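Local coordinates for protein auracyanin-A (Chloroflexus aurantiacus, PDB 2AAN) that binds one copper ion in a cupredoxin fold and probably serves as a soluble electron acceptor for the membrane-bound alternative complex III, at residues A[58-63]-A[119-124]; A[19-24]-A[32-37]; A[46-51]-A[106-111]. All coordinates share one frame; numbering follows the deposited sequence.

Contact 1: residues A[58-63]-A[119-124]; sequences HNWILV and YLYICT. With CU (copper (II) ion), chain B.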
loop_
_atom_site.group_PDB
_atom_site.type_symbol
_atom_site.label_atom_id
_atom_site.label_comp_id
_atom_site.label_asym_id
_atom_site.label_seq_id
_atom_site.Cartn_x
_atom_site.Cartn_y
_atom_site.Cartn_z
ATOM N N HIS A 58 5.274 -7.660 -3.532
ATOM C CA HIS A 58 4.824 -6.296 -3.307
ATOM C C HIS A 58 3.782 -6.283 -2.194
ATOM O O HIS A 58 3.042 -7.251 -1.999
ATOM C CB HIS A 58 4.111 -5.743 -4.532
ATOM C CG HIS A 58 4.976 -5.558 -5.745
ATOM N ND1 HIS A 58 5.990 -4.627 -5.809
ATOM C CD2 HIS A 58 4.969 -6.190 -6.948
ATOM C CE1 HIS A 58 6.569 -4.689 -6.998
ATOM N NE2 HIS A 58 5.947 -5.612 -7.722
ATOM N N ASN A 59 3.616 -5.111 -1.610
ATOM C CA ASN A 59 2.435 -4.846 -0.799
ATOM C C ASN A 59 1.875 -3.463 -1.095
ATOM O O ASN A 59 2.410 -2.725 -1.931
ATOM C CB ASN A 59 2.702 -5.099 0.700
ATOM C CG ASN A 59 3.838 -4.276 1.266
ATOM O OD1 ASN A 59 4.156 -3.241 0.737
ATOM N ND2 ASN A 59 4.458 -4.745 2.365
ATOM N N TRP A 60 0.755 -3.162 -0.457
ATOM C CA TRP A 60 0.058 -1.858 -0.585
ATOM C C TRP A 60 -0.255 -1.444 0.818
ATOM O O TRP A 60 -1.063 -2.093 1.462
ATOM C CB TRP A 60 -1.231 -1.995 -1.385
ATOM C CG TRP A 60 -1.971 -0.711 -1.623
ATOM C CD1 TRP A 60 -1.895 0.063 -2.723
ATOM C CD2 TRP A 60 -2.966 -0.118 -0.778
ATOM N NE1 TRP A 60 -2.713 1.173 -2.591
ATOM C CE2 TRP A 60 -3.405 1.069 -1.416
ATOM C CE3 TRP A 60 -3.493 -0.439 0.465
ATOM C CZ2 TRP A 60 -4.339 1.928 -0.845
ATOM C CZ3 TRP A 60 -4.426 0.416 1.031
ATOM C CH2 TRP A 60 -4.861 1.569 0.366
ATOM N N ILE A 61 0.440 -0.409 1.281
ATOM C CA ILE A 61 0.323 0.073 2.641
ATOM C C ILE A 61 -0.101 1.543 2.619
ATOM O O ILE A 61 0.578 2.392 2.034
ATOM C CB ILE A 61 1.669 -0.055 3.392
ATOM C CG1 ILE A 61 2.279 -1.465 3.247
ATOM C CG2 ILE A 61 1.551 0.361 4.853
ATOM C CD1 ILE A 61 1.477 -2.662 3.732
ATOM N N LEU A 62 -1.201 1.834 3.293
ATOM C CA LEU A 62 -1.714 3.185 3.409
ATOM C C LEU A 62 -1.234 3.816 4.671
ATOM O O LEU A 62 -1.504 3.313 5.760
ATOM C CB LEU A 62 -3.231 3.164 3.436
ATOM C CG LEU A 62 -3.975 4.487 3.475
ATOM C CD1 LEU A 62 -3.653 5.341 2.261
ATOM C CD2 LEU A 62 -5.437 4.209 3.496
ATOM N N VAL A 63 -0.527 4.918 4.546
ATOM C CA VAL A 63 0.110 5.470 5.717
ATOM C C VAL A 63 -0.400 6.846 6.026
ATOM O O VAL A 63 -1.011 7.510 5.181
ATOM C CB VAL A 63 1.618 5.490 5.599
ATOM C CG1 VAL A 63 2.147 4.079 5.331
ATOM C CG2 VAL A 63 2.011 6.423 4.548
ATOM N N TYR A 119 -3.507 10.939 1.280
ATOM C CA TYR A 119 -2.680 9.994 2.021
ATOM C C TYR A 119 -1.766 9.323 1.030
ATOM O O TYR A 119 -2.093 9.209 -0.128
ATOM C CB TYR A 119 -3.576 8.946 2.687
ATOM C CG TYR A 119 -4.562 9.554 3.676
ATOM C CD1 TYR A 119 -4.262 9.606 5.039
ATOM C CD2 TYR A 119 -5.780 10.078 3.243
ATOM C CE1 TYR A 119 -5.155 10.170 5.952
ATOM C CE2 TYR A 119 -6.689 10.654 4.147
ATOM C CZ TYR A 119 -6.374 10.685 5.495
ATOM O OH TYR A 119 -7.262 11.239 6.378
ATOM N N LEU A 120 -0.617 8.883 1.481
ATOM C CA LEU A 120 0.283 8.129 0.601
ATOM C C LEU A 120 0.022 6.660 0.757
ATOM O O LEU A 120 -0.266 6.198 1.859
ATOM C CB LEU A 120 1.742 8.394 0.964
ATOM C CG LEU A 120 2.223 9.813 0.768
ATOM C CD1 LEU A 120 3.590 10.017 1.420
ATOM C CD2 LEU A 120 2.277 10.198 -0.690
ATOM N N TYR A 121 0.086 5.933 -0.357
ATOM C CA TYR A 121 0.229 4.506 -0.296
ATOM C C TYR A 121 1.557 4.152 -0.913
ATOM O O TYR A 121 2.006 4.836 -1.816
ATOM C CB TYR A 121 -0.956 3.740 -0.916
ATOM C CG TYR A 121 -1.341 4.071 -2.344
ATOM C CD1 TYR A 121 -0.644 3.521 -3.415
ATOM C CD2 TYR A 121 -2.444 4.881 -2.627
ATOM C CE1 TYR A 121 -1.025 3.779 -4.720
ATOM C CE2 TYR A 121 -2.827 5.135 -3.922
ATOM C CZ TYR A 121 -2.111 4.602 -4.974
ATOM O OH TYR A 121 -2.461 4.868 -6.289
ATOM N N ILE A 122 2.210 3.156 -0.308
ATOM C CA ILE A 122 3.566 2.756 -0.632
ATOM C C ILE A 122 3.672 1.238 -0.590
ATOM O O ILE A 122 2.798 0.539 -0.077
ATOM C CB ILE A 122 4.627 3.352 0.332
ATOM C CG1 ILE A 122 4.470 2.796 1.771
ATOM C CG2 ILE A 122 4.502 4.859 0.375
ATOM C CD1 ILE A 122 5.553 3.202 2.744
ATOM N N CYS A 123 4.753 0.734 -1.169
ATOM C CA CYS A 123 5.124 -0.668 -0.969
ATOM C C CYS A 123 6.372 -0.667 -0.111
ATOM O O CYS A 123 7.288 0.080 -0.409
ATOM C CB CYS A 123 5.416 -1.317 -2.297
ATOM S SG CYS A 123 6.150 -2.966 -2.212
ATOM N N THR A 124 6.424 -1.502 0.914
ATOM C CA THR A 124 7.597 -1.571 1.794
ATOM C C THR A 124 8.531 -2.757 1.518
ATOM O O THR A 124 9.430 -3.031 2.296
ATOM C CB THR A 124 7.146 -1.612 3.265
ATOM O OG1 THR A 124 6.388 -2.783 3.494
ATOM C CG2 THR A 124 6.312 -0.389 3.595
HETATM CU CU CU B . 6.789 -3.522 -4.263
HETATM O O HOH W 1 0.086 9.898 4.043
#
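Strands 61-63 and 119-122 run antiparallel, Ile-61 and Ile-122 forming a hydrogen-bonded pair through two backbone bonds, Ile-61 N to Ile-122 O at 2.9 Å and Ile-122 N to Ile-61 O. Beyond this pair, where both segments leave the strand, the copper is held: His-58 ND1 binds it at 2.1 Å and Cys-123 SG at 2.2 Å, with His-128 and Met-132 completing the type 1 (blue) site. The thiolate, anti to the backbone N of Cys-123 (chi1 170°), also takes a nearly straight bond from Asn-59 N to SG, 3.4 Å long with 170° at the hydrogen. Asn-59 then reaches across with both ends of its amide. OD1 receives Thr-124 N on a lone pair at 2.9 Å, while ND2 donates to Thr-124 OG1, which lies in the plane of the Asn-59 amide, at 3.0 Å; the two bonds fix the flip of the amide and tie together the residues following the two ligands. Thr-124 OG1 is also hydrogen-bonded to Tyr-86 O. Further along, Trp-60 lays NE1 over one face of the Tyr-121 ring, 3.2 Å from CG, the two ring systems oblique at 33°. Tyr-121 OH goes on to Lys-34 O. Leu-62 CD1 packs on Tyr-119 CB. In the sheet, strand 61-63 lies between 117-122 and 94-97, and helix 67-80 covers the side bearing Val-63, Leu-120 and Ile-122.

Contact 2: residues A[19-24]-A[32-37]; sequences VTIEIG and FDKTEL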
loop_
_atom_site.group_PDB
_atom_site.type_symbol
_atom_site.label_atom_id
_atom_site.label_comp_id
_atom_site.label_asym_id
_atom_site.label_seq_id
_atom_site.Cartn_x
_atom_site.Cartn_y
_atom_site.Cartn_z
ATOM N N VAL A 19 -17.126 -0.415 -2.007
ATOM C CA VAL A 19 -16.525 -0.557 -3.322
ATOM C C VAL A 19 -15.217 -1.317 -3.264
ATOM O O VAL A 19 -14.542 -1.387 -2.223
ATOM C CB VAL A 19 -16.228 0.794 -3.964
ATOM C CG1 VAL A 19 -17.512 1.545 -4.221
ATOM C CG2 VAL A 19 -15.198 1.619 -3.110
ATOM N N THR A 20 -14.885 -1.941 -4.374
ATOM C CA THR A 20 -13.584 -2.514 -4.531
ATOM C C THR A 20 -12.825 -1.574 -5.458
ATOM O O THR A 20 -13.358 -1.091 -6.444
ATOM C CB THR A 20 -13.614 -3.924 -5.135
ATOM O OG1 THR A 20 -14.214 -4.832 -4.207
ATOM C CG2 THR A 20 -12.206 -4.410 -5.453
ATOM N N ILE A 21 -11.581 -1.320 -5.132
ATOM C CA ILE A 21 -10.691 -0.614 -6.036
ATOM C C ILE A 21 -9.614 -1.607 -6.469
ATOM O O ILE A 21 -8.924 -2.209 -5.638
ATOM C CB ILE A 21 -10.057 0.598 -5.384
ATOM C CG1 ILE A 21 -11.117 1.644 -5.086
ATOM C CG2 ILE A 21 -8.985 1.174 -6.307
ATOM C CD1 ILE A 21 -10.609 2.723 -4.186
ATOM N N GLU A 22 -9.500 -1.793 -7.782
ATOM C CA GLU A 22 -8.503 -2.695 -8.349
ATOM C C GLU A 22 -7.211 -1.924 -8.508
ATOM O O GLU A 22 -7.211 -0.814 -8.994
ATOM C CB GLU A 22 -8.912 -3.178 -9.730
ATOM C CG GLU A 22 -10.344 -3.556 -9.886
ATOM C CD GLU A 22 -10.628 -4.935 -9.422
ATOM O OE1 GLU A 22 -11.818 -5.308 -9.474
ATOM O OE2 GLU A 22 -9.689 -5.655 -9.018
ATOM N N ILE A 23 -6.104 -2.513 -8.101
ATOM C CA ILE A 23 -4.812 -1.890 -8.366
ATOM C C ILE A 23 -3.809 -2.985 -8.500
ATOM O O ILE A 23 -4.012 -4.075 -7.980
ATOM C CB ILE A 23 -4.420 -0.861 -7.264
ATOM C CG1 ILE A 23 -3.146 -0.109 -7.625
ATOM C CG2 ILE A 23 -4.339 -1.531 -5.886
ATOM C CD1 ILE A 23 -2.879 1.073 -6.736
ATOM N N GLY A 24 -2.725 -2.714 -9.217
ATOM C CA GLY A 24 -1.721 -3.743 -9.373
ATOM C C GLY A 24 -0.355 -3.134 -9.499
ATOM O O GLY A 24 -0.193 -1.937 -9.402
ATOM N N PHE A 32 3.090 1.117 -8.895
ATOM C CA PHE A 32 1.690 0.737 -8.978
ATOM C C PHE A 32 1.179 1.166 -10.336
ATOM O O PHE A 32 1.611 2.186 -10.894
ATOM C CB PHE A 32 0.869 1.385 -7.869
ATOM C CG PHE A 32 1.241 0.939 -6.476
ATOM C CD1 PHE A 32 1.965 1.763 -5.643
ATOM C CD2 PHE A 32 0.792 -0.275 -5.994
ATOM C CE1 PHE A 32 2.274 1.359 -4.337
ATOM C CE2 PHE A 32 1.114 -0.704 -4.727
ATOM C CZ PHE A 32 1.878 0.111 -3.897
ATOM N N ASP A 33 0.222 0.425 -10.850
ATOM C CA ASP A 33 -0.426 0.788 -12.120
ATOM C C ASP A 33 -1.458 1.894 -12.045
ATOM O O ASP A 33 -2.006 2.261 -13.044
ATOM C CB ASP A 33 -1.002 -0.425 -12.850
ATOM C CG ASP A 33 -2.189 -1.103 -12.167
ATOM O OD1 ASP A 33 -2.763 -0.654 -11.165
ATOM O OD2 ASP A 33 -2.580 -2.147 -12.728
ATOM N N LYS A 34 -1.737 2.369 -10.838
ATOM C CA LYS A 34 -2.528 3.543 -10.591
ATOM C C LYS A 34 -1.756 4.355 -9.537
ATOM O O LYS A 34 -1.346 3.827 -8.470
ATOM C CB LYS A 34 -3.925 3.178 -10.046
ATOM C CG LYS A 34 -4.741 2.214 -10.909
ATOM C CD LYS A 34 -6.156 2.078 -10.393
ATOM C CE LYS A 34 -7.034 1.204 -11.268
ATOM N NZ LYS A 34 -8.378 1.048 -10.572
ATOM N N THR A 35 -1.580 5.634 -9.825
ATOM C CA THR A 35 -0.850 6.522 -8.924
ATOM C C THR A 35 -1.796 7.435 -8.187
ATOM O O THR A 35 -1.370 8.193 -7.313
ATOM C CB THR A 35 0.212 7.410 -9.617
ATOM O OG1 THR A 35 -0.377 8.174 -10.677
ATOM C CG2 THR A 35 1.359 6.576 -10.094
ATOM N N GLU A 36 -3.071 7.313 -8.491
ATOM C CA GLU A 36 -4.021 7.884 -7.610
ATOM C C GLU A 36 -5.405 7.278 -7.571
ATOM O O GLU A 36 -5.932 6.821 -8.570
ATOM C CB GLU A 36 -4.047 9.376 -7.776
ATOM C CG GLU A 36 -5.007 9.814 -8.803
ATOM C CD GLU A 36 -5.883 10.923 -8.304
ATOM O OE1 GLU A 36 -5.366 11.803 -7.602
ATOM O OE2 GLU A 36 -7.078 10.915 -8.651
ATOM N N LEU A 37 -5.938 7.271 -6.364
ATOM C CA LEU A 37 -7.247 6.699 -6.035
ATOM C C LEU A 37 -8.047 7.731 -5.287
ATOM O O LEU A 37 -7.481 8.499 -4.531
ATOM C CB LEU A 37 -7.068 5.470 -5.153
ATOM C CG LEU A 37 -6.129 4.386 -5.669
ATOM C CD1 LEU A 37 -5.959 3.273 -4.629
ATOM C CD2 LEU A 37 -6.599 3.814 -7.016
#
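Lys-34 and Ile-23 meet where the chain turns back from strand 19-24 to strand 36-39, which belong to the two different sheets of the cupredoxin beta-sandwich. From CB the lysine can be followed outward: CB lies 4.1 Å from Ile-23 CD1, the chain beyond CG is extended, CD and CE run up to Glu-22 O, and NZ donates to that carbonyl oxygen in the carbonyl plane, Lys-34 NZ to Glu-22 O being 2.7 Å. Ile-23, with CG1 trans to its backbone N (chi1 -174°), sends CD1 into the bend of the other segment, 3.9 Å from Phe-32 CB and 3.6 Å from Lys-34 O; its CG1 lies against Asp-33 OD1. Trimming Ile-23 to an alanine would probably open a gap between Phe-32 CB and Lys-34 O, leaving the bend less firmly packed on the strand. Leu-37 adds a second apolar contact, CD2 against Ile-21 CG2 at 3.6 Å, and also touches Tyr-121 of its own sheet. The Phe-32 ring points inward beside Cys-123 and Met-132, meeting Trp-60 and Tyr-121 edge-to-face. At the end of the strand Asp-33 holds Gly-24 by both its N and its O: Asp-33 N donates to Gly-24 O at 2.8 Å, and Gly-24 N donates to Asp-33 OD1 at 2.8 Å, meeting that oxygen from above the carboxylate plane.

Contact 3: residues A[46-51]-A[106-111]; sequences TIRFKN and TVEVTF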
loop_
_atom_site.group_PDB
_atom_site.type_symbol
_atom_site.label_atom_id
_atom_site.label_comp_id
_atom_site.label_asym_id
_atom_site.label_seq_id
_atom_site.Cartn_x
_atom_site.Cartn_y
_atom_site.Cartn_z
ATOM N N THR A 46 -12.427 -1.904 -0.382
ATOM C CA THR A 46 -11.634 -3.106 -0.518
ATOM C C THR A 46 -10.608 -2.816 -1.629
ATOM O O THR A 46 -10.969 -2.541 -2.763
ATOM C CB THR A 46 -12.489 -4.368 -0.842
ATOM O OG1 THR A 46 -13.439 -4.615 0.224
ATOM C CG2 THR A 46 -11.570 -5.600 -1.006
ATOM N N ILE A 47 -9.340 -2.820 -1.271
ATOM C CA ILE A 47 -8.257 -2.792 -2.256
ATOM C C ILE A 47 -7.931 -4.226 -2.648
ATOM O O ILE A 47 -7.665 -5.075 -1.797
ATOM C CB ILE A 47 -6.997 -2.073 -1.694
ATOM C CG1 ILE A 47 -7.305 -0.599 -1.390
ATOM C CG2 ILE A 47 -5.817 -2.259 -2.652
ATOM C CD1 ILE A 47 -7.377 0.272 -2.571
ATOM N N ARG A 48 -8.076 -4.500 -3.923
ATOM C CA ARG A 48 -7.708 -5.766 -4.492
ATOM C C ARG A 48 -6.438 -5.524 -5.305
ATOM O O ARG A 48 -6.466 -4.961 -6.389
ATOM C CB ARG A 48 -8.846 -6.290 -5.354
ATOM C CG ARG A 48 -8.608 -7.682 -5.937
ATOM C CD ARG A 48 -9.852 -8.197 -6.663
ATOM N NE ARG A 48 -9.568 -9.416 -7.417
ATOM C CZ ARG A 48 -9.531 -10.649 -6.903
ATOM N NH1 ARG A 48 -9.775 -10.870 -5.606
ATOM N NH2 ARG A 48 -9.247 -11.680 -7.698
ATOM N N PHE A 49 -5.315 -5.927 -4.733
ATOM C CA PHE A 49 -4.013 -5.657 -5.282
ATOM C C PHE A 49 -3.517 -6.875 -6.000
ATOM O O PHE A 49 -3.375 -7.933 -5.417
ATOM C CB PHE A 49 -3.076 -5.278 -4.154
ATOM C CG PHE A 49 -1.670 -5.043 -4.576
ATOM C CD1 PHE A 49 -1.366 -4.195 -5.604
ATOM C CD2 PHE A 49 -0.625 -5.679 -3.914
ATOM C CE1 PHE A 49 -0.054 -3.934 -5.972
ATOM C CE2 PHE A 49 0.689 -5.446 -4.294
ATOM C CZ PHE A 49 0.966 -4.571 -5.363
ATOM N N LYS A 50 -3.299 -6.703 -7.286
ATOM C CA LYS A 50 -2.877 -7.773 -8.146
ATOM C C LYS A 50 -1.400 -7.589 -8.458
ATOM O O LYS A 50 -0.977 -6.583 -9.064
ATOM C CB LYS A 50 -3.673 -7.749 -9.438
ATOM C CG LYS A 50 -3.413 -8.940 -10.348
ATOM C CD LYS A 50 -4.217 -8.770 -11.648
ATOM C CE LYS A 50 -4.193 -10.035 -12.521
ATOM N NZ LYS A 50 -2.855 -10.699 -12.544
ATOM N N ASN A 51 -0.606 -8.557 -8.035
ATOM C CA ASN A 51 0.799 -8.568 -8.406
ATOM C C ASN A 51 0.943 -9.068 -9.822
ATOM O O ASN A 51 0.763 -10.246 -10.091
ATOM C CB ASN A 51 1.620 -9.444 -7.441
ATOM C CG ASN A 51 3.091 -9.243 -7.611
ATOM O OD1 ASN A 51 3.518 -8.569 -8.558
ATOM N ND2 ASN A 51 3.883 -9.776 -6.695
ATOM N N THR A 106 -2.890 -12.288 -6.033
ATOM C CA THR A 106 -3.807 -11.192 -5.708
ATOM C C THR A 106 -4.164 -11.250 -4.252
ATOM O O THR A 106 -4.547 -12.286 -3.752
ATOM C CB THR A 106 -5.097 -11.230 -6.559
ATOM O OG1 THR A 106 -4.762 -11.006 -7.932
ATOM C CG2 THR A 106 -6.086 -10.143 -6.140
ATOM N N VAL A 107 -4.089 -10.107 -3.589
ATOM C CA VAL A 107 -4.402 -9.994 -2.191
ATOM C C VAL A 107 -5.418 -8.876 -2.003
ATOM O O VAL A 107 -5.636 -8.051 -2.885
ATOM C CB VAL A 107 -3.156 -9.738 -1.351
ATOM C CG1 VAL A 107 -2.127 -10.851 -1.579
ATOM C CG2 VAL A 107 -2.533 -8.386 -1.654
ATOM N N GLU A 108 -6.061 -8.857 -0.848
ATOM C CA GLU A 108 -7.071 -7.832 -0.569
ATOM C C GLU A 108 -6.900 -7.280 0.799
ATOM O O GLU A 108 -6.545 -7.984 1.733
ATOM C CB GLU A 108 -8.506 -8.388 -0.642
ATOM C CG GLU A 108 -8.906 -8.921 -2.015
ATOM C CD GLU A 108 -10.408 -9.239 -2.120
ATOM O OE1 GLU A 108 -11.007 -8.880 -3.168
ATOM O OE2 GLU A 108 -10.972 -9.847 -1.165
ATOM N N VAL A 109 -7.213 -6.010 0.922
ATOM C CA VAL A 109 -7.433 -5.395 2.235
ATOM C C VAL A 109 -8.686 -4.536 2.212
ATOM O O VAL A 109 -8.840 -3.716 1.331
ATOM C CB VAL A 109 -6.223 -4.542 2.693
ATOM C CG1 VAL A 109 -5.691 -3.708 1.568
ATOM C CG2 VAL A 109 -6.631 -3.649 3.871
ATOM N N THR A 110 -9.597 -4.760 3.168
ATOM C CA THR A 110 -10.783 -3.921 3.335
ATOM C C THR A 110 -10.573 -2.978 4.513
ATOM O O THR A 110 -10.146 -3.411 5.599
ATOM C CB THR A 110 -12.052 -4.793 3.576
ATOM O OG1 THR A 110 -12.216 -5.717 2.487
ATOM C CG2 THR A 110 -13.288 -3.966 3.703
ATOM N N PHE A 111 -10.840 -1.688 4.305
ATOM C CA PHE A 111 -10.703 -0.703 5.380
ATOM C C PHE A 111 -11.773 0.379 5.243
ATOM O O PHE A 111 -12.416 0.502 4.221
ATOM C CB PHE A 111 -9.301 -0.080 5.393
ATOM C CG PHE A 111 -8.985 0.766 4.174
ATOM C CD1 PHE A 111 -9.077 2.153 4.218
ATOM C CD2 PHE A 111 -8.537 0.177 2.999
ATOM C CE1 PHE A 111 -8.774 2.928 3.123
ATOM C CE2 PHE A 111 -8.220 0.956 1.897
ATOM C CZ PHE A 111 -8.342 2.319 1.952
HETATM O O HOH W 2 -7.096 -10.869 -10.094
#
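This is an antiparallel strand pair in the three-stranded sheet of the cupredoxin sandwich, with strand 44-50 in the middle and 106-112 at one edge; Ile-47 pairs with Val-109 and Phe-49 with Val-107 as hydrogen-bonded pairs. Each pair is joined by two backbone bonds, among them Ile-47 N to Val-109 O and Phe-49 N to Val-107 O, both 2.8 Å. The outward side is polar. Thr-46 OG1 and Thr-110 OG1 share a hydrogen bond of 2.8 Å across a non-hydrogen-bonded pair. Arg-48, extended from CG to NE, lies across Thr-106, whose CG2 sits over the centre of one guanidinium face, 3.6 Å from CZ. The carboxylate of Glu-108 comes to the edge of that same guanidinium, nearly perpendicular to it (89°), and Arg-48 NH1 reaches Glu-108 OE1 at 3.4 Å, a weak hydrogen bond within a salt bridge. A water joins Thr-106 OG1 and, weakly, Arg-48 NH2. The inward side is apolar: Ile-47 CB meets Val-109 CG1 at 3.9 Å, and Ile-47 CG1 comes to the edge of the Phe-111 ring, 3.7 Å from CE2. The Phe-49 and Val-107 side chains run alongside each other, with Phe-49 CD2 4.0 Å from Val-107 CG2. With CG trans to the backbone N (chi1 177°), the Phe-49 ring is carried inward to His-58, a copper ligand, while Ile-47 packs on Trp-60. Polar residues alternate with apolar ones, the apolar set facing the core, as in either sheet of a Greek-key beta-sandwich such as the cupredoxin fold.

Contact 1 lies in one sheet and holds two of the copper ligands; contact 3 lies in the other sheet, and contact 2 bridges the two. The centres of contacts 1 and 3 are about 12 Å apart, yet their side chains meet in the core: His-58 CB lies 3.4 Å from Phe-49 CE2, and Trp-60 CH2 lies 3.7 Å from Ile-47 CG1. Contact 2 joins contact 1 through Tyr-121 OH and Lys-34 O, 2.7 Å apart, and joins contact 3 by backbone bonding of strand 19-24 to strand 44-50, with Ile-21 N 2.7 Å from Thr-46 O. Phe-32 and Phe-49 each bring a side chain to about 6 Å from the copper.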